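Local coordinates for protein lectin (Cicer arietinum, PDB 3V6N) that agglutinates red blood cells as a chickpea seed albumin with a four-bladed hemopexin-type beta-propeller fold that binds calcium and sodium ions, at residues N15-Y19 and L29-P33. Numbering follows the deposited sequence.
Sequences NNEAY and LDYAP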
loop_
_atom_site.group_PDB
_atom_site.type_symbol
_atom_site.label_atom_id
_atom_site.label_comp_id
_atom_site.label_asym_id
_atom_site.label_seq_id
_atom_site.Cartn_x
_atom_site.Cartn_y
_atom_site.Cartn_z
ATOM N N ASN A 15 18.231 -15.621 20.530
ATOM C CA ASN A 15 18.032 -15.482 21.976
ATOM C C ASN A 15 18.137 -14.040 22.468
ATOM O O ASN A 15 19.113 -13.349 22.174
ATOM C CB ASN A 15 19.046 -16.357 22.760
ATOM C CG ASN A 15 18.857 -17.865 22.527
ATOM O OD1 ASN A 15 17.822 -18.310 22.033
ATOM N ND2 ASN A 15 19.877 -18.664 22.901
ATOM N N ASN A 16 17.110 -13.583 23.188
ATOM C CA ASN A 16 17.112 -12.258 23.847
ATOM C C ASN A 16 17.233 -11.037 22.929
ATOM O O ASN A 16 17.663 -9.979 23.365
ATOM C CB ASN A 16 18.149 -12.197 24.996
ATOM C CG ASN A 16 17.939 -13.292 26.032
ATOM O OD1 ASN A 16 16.835 -13.780 26.215
ATOM N ND2 ASN A 16 18.999 -13.700 26.681
ATOM N N GLU A 17 16.818 -11.178 21.672
ATOM C CA GLU A 17 16.812 -10.060 20.729
ATOM C C GLU A 17 15.390 -9.738 20.285
ATOM O O GLU A 17 14.566 -10.647 20.114
ATOM C CB GLU A 17 17.695 -10.363 19.509
ATOM C CG GLU A 17 19.164 -10.566 19.887
ATOM C CD GLU A 17 20.097 -10.733 18.696
ATOM O OE1 GLU A 17 19.740 -10.341 17.555
ATOM O OE2 GLU A 17 21.211 -11.248 18.915
ATOM N N ALA A 18 15.099 -8.449 20.117
ATOM C CA ALA A 18 13.791 -8.025 19.586
ATOM C C ALA A 18 13.952 -6.793 18.710
ATOM O O ALA A 18 14.817 -5.953 18.970
ATOM C CB ALA A 18 12.782 -7.760 20.713
ATOM N N TYR A 19 13.124 -6.718 17.672
ATOM C CA TYR A 19 13.042 -5.581 16.757
ATOM C C TYR A 19 11.911 -4.658 17.215
ATOM O O TYR A 19 10.786 -5.102 17.457
ATOM C CB TYR A 19 12.770 -6.071 15.316
ATOM C CG TYR A 19 13.882 -6.932 14.744
ATOM C CD1 TYR A 19 14.907 -6.367 13.988
ATOM C CD2 TYR A 19 13.929 -8.303 14.994
ATOM C CE1 TYR A 19 15.951 -7.151 13.475
ATOM C CE2 TYR A 19 14.951 -9.101 14.478
ATOM C CZ TYR A 19 15.973 -8.517 13.738
ATOM O OH TYR A 19 16.988 -9.306 13.243
ATOM N N LEU A 29 17.309 -4.733 19.391
ATOM C CA LEU A 29 17.706 -4.649 20.789
ATOM C C LEU A 29 18.052 -6.030 21.375
ATOM O O LEU A 29 17.344 -7.007 21.107
ATOM C CB LEU A 29 16.587 -3.992 21.617
ATOM C CG LEU A 29 16.843 -3.679 23.097
ATOM C CD1 LEU A 29 17.746 -2.468 23.282
ATOM C CD2 LEU A 29 15.521 -3.453 23.801
ATOM N N ASP A 30 19.156 -6.092 22.133
ATOM C CA ASP A 30 19.387 -7.159 23.108
ATOM C C ASP A 30 18.678 -6.690 24.361
ATOM O O ASP A 30 19.141 -5.791 25.034
ATOM C CB ASP A 30 20.880 -7.333 23.411
ATOM C CG ASP A 30 21.161 -8.466 24.412
ATOM O OD1 ASP A 30 20.326 -8.782 25.299
ATOM O OD2 ASP A 30 22.245 -9.057 24.304
ATOM N N TYR A 31 17.533 -7.280 24.667
ATOM C CA TYR A 31 16.671 -6.696 25.698
ATOM C C TYR A 31 16.923 -7.229 27.109
ATOM O O TYR A 31 16.260 -6.791 28.048
ATOM C CB TYR A 31 15.194 -6.780 25.295
ATOM C CG TYR A 31 14.630 -8.177 25.191
ATOM C CD1 TYR A 31 14.717 -8.901 23.996
ATOM C CD2 TYR A 31 13.992 -8.767 26.279
ATOM C CE1 TYR A 31 14.199 -10.173 23.898
ATOM C CE2 TYR A 31 13.471 -10.034 26.191
ATOM C CZ TYR A 31 13.567 -10.729 25.002
ATOM O OH TYR A 31 13.027 -11.984 24.926
ATOM N N ALA A 32 17.895 -8.135 27.248
ATOM C CA ALA A 32 18.415 -8.592 28.548
ATOM C C ALA A 32 17.349 -8.804 29.653
ATOM O O ALA A 32 17.302 -8.065 30.649
ATOM C CB ALA A 32 19.510 -7.651 29.020
ATOM N N PRO A 33 16.482 -9.816 29.471
ATOM C CA PRO A 33 15.425 -10.127 30.448
ATOM C C PRO A 33 15.929 -10.563 31.841
ATOM O O PRO A 33 15.178 -10.452 32.820
ATOM C CB PRO A 33 14.661 -11.279 29.777
ATOM C CG PRO A 33 15.660 -11.899 28.837
ATOM C CD PRO A 33 16.438 -10.722 28.307
#
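Ala18 and Leu29 form an antiparallel hydrogen-bonded pair at the open end of a beta hairpin: Ala18 N-H donates to Leu29 O and Leu29 N-H to Ala18 O, both at 2.8 Å (N to O). One step outward, Glu17 faces Asp30 as a non-hydrogen-bonded pair, and Asn16 O then receives Tyr31 N at 3.0 Å, the donor tilted from the carbonyl plane. The same oxygen lies 3.3 Å from Asp30 CA in a C-H...O contact.

The close packing is on the buried side with Ala18 and Leu29, where apolar Leu29 suits the face. Tyr31 CG sits between its backbone N and carbonyl carbon (chi1 65°), which turns the ring along the Asn16-Glu17 backbone. Tyr31 CE1 comes within 3.3 Å of Asn16 C. The small Ala18 methyl fits beside the ring, Ala18 CB 4.0 Å from Tyr31 CD1. A tyrosine adds a hydroxyl, hydrogen-bonded to His180 N.

The partly exposed side is looser and polar. The carboxylates of Glu17 and Asp30 share a face without touching: Glu17 OE1 is hydrogen-bonded to His91 NE2, while short Asp30 closes an Asx turn, OD1 accepting Ala32 N at 3.2 Å. Past the strand ends, Asn16 OD1 rests 3.4 Å from Pro33 CG.

Within this propeller blade, strands 17-22 and 25-30 are the middle strands, with 6-11 beside 17-22, and 39-41 and 43-46 beside 25-30, while Phe177 of strand 175-178 in another blade meets Tyr31 edge-to-face.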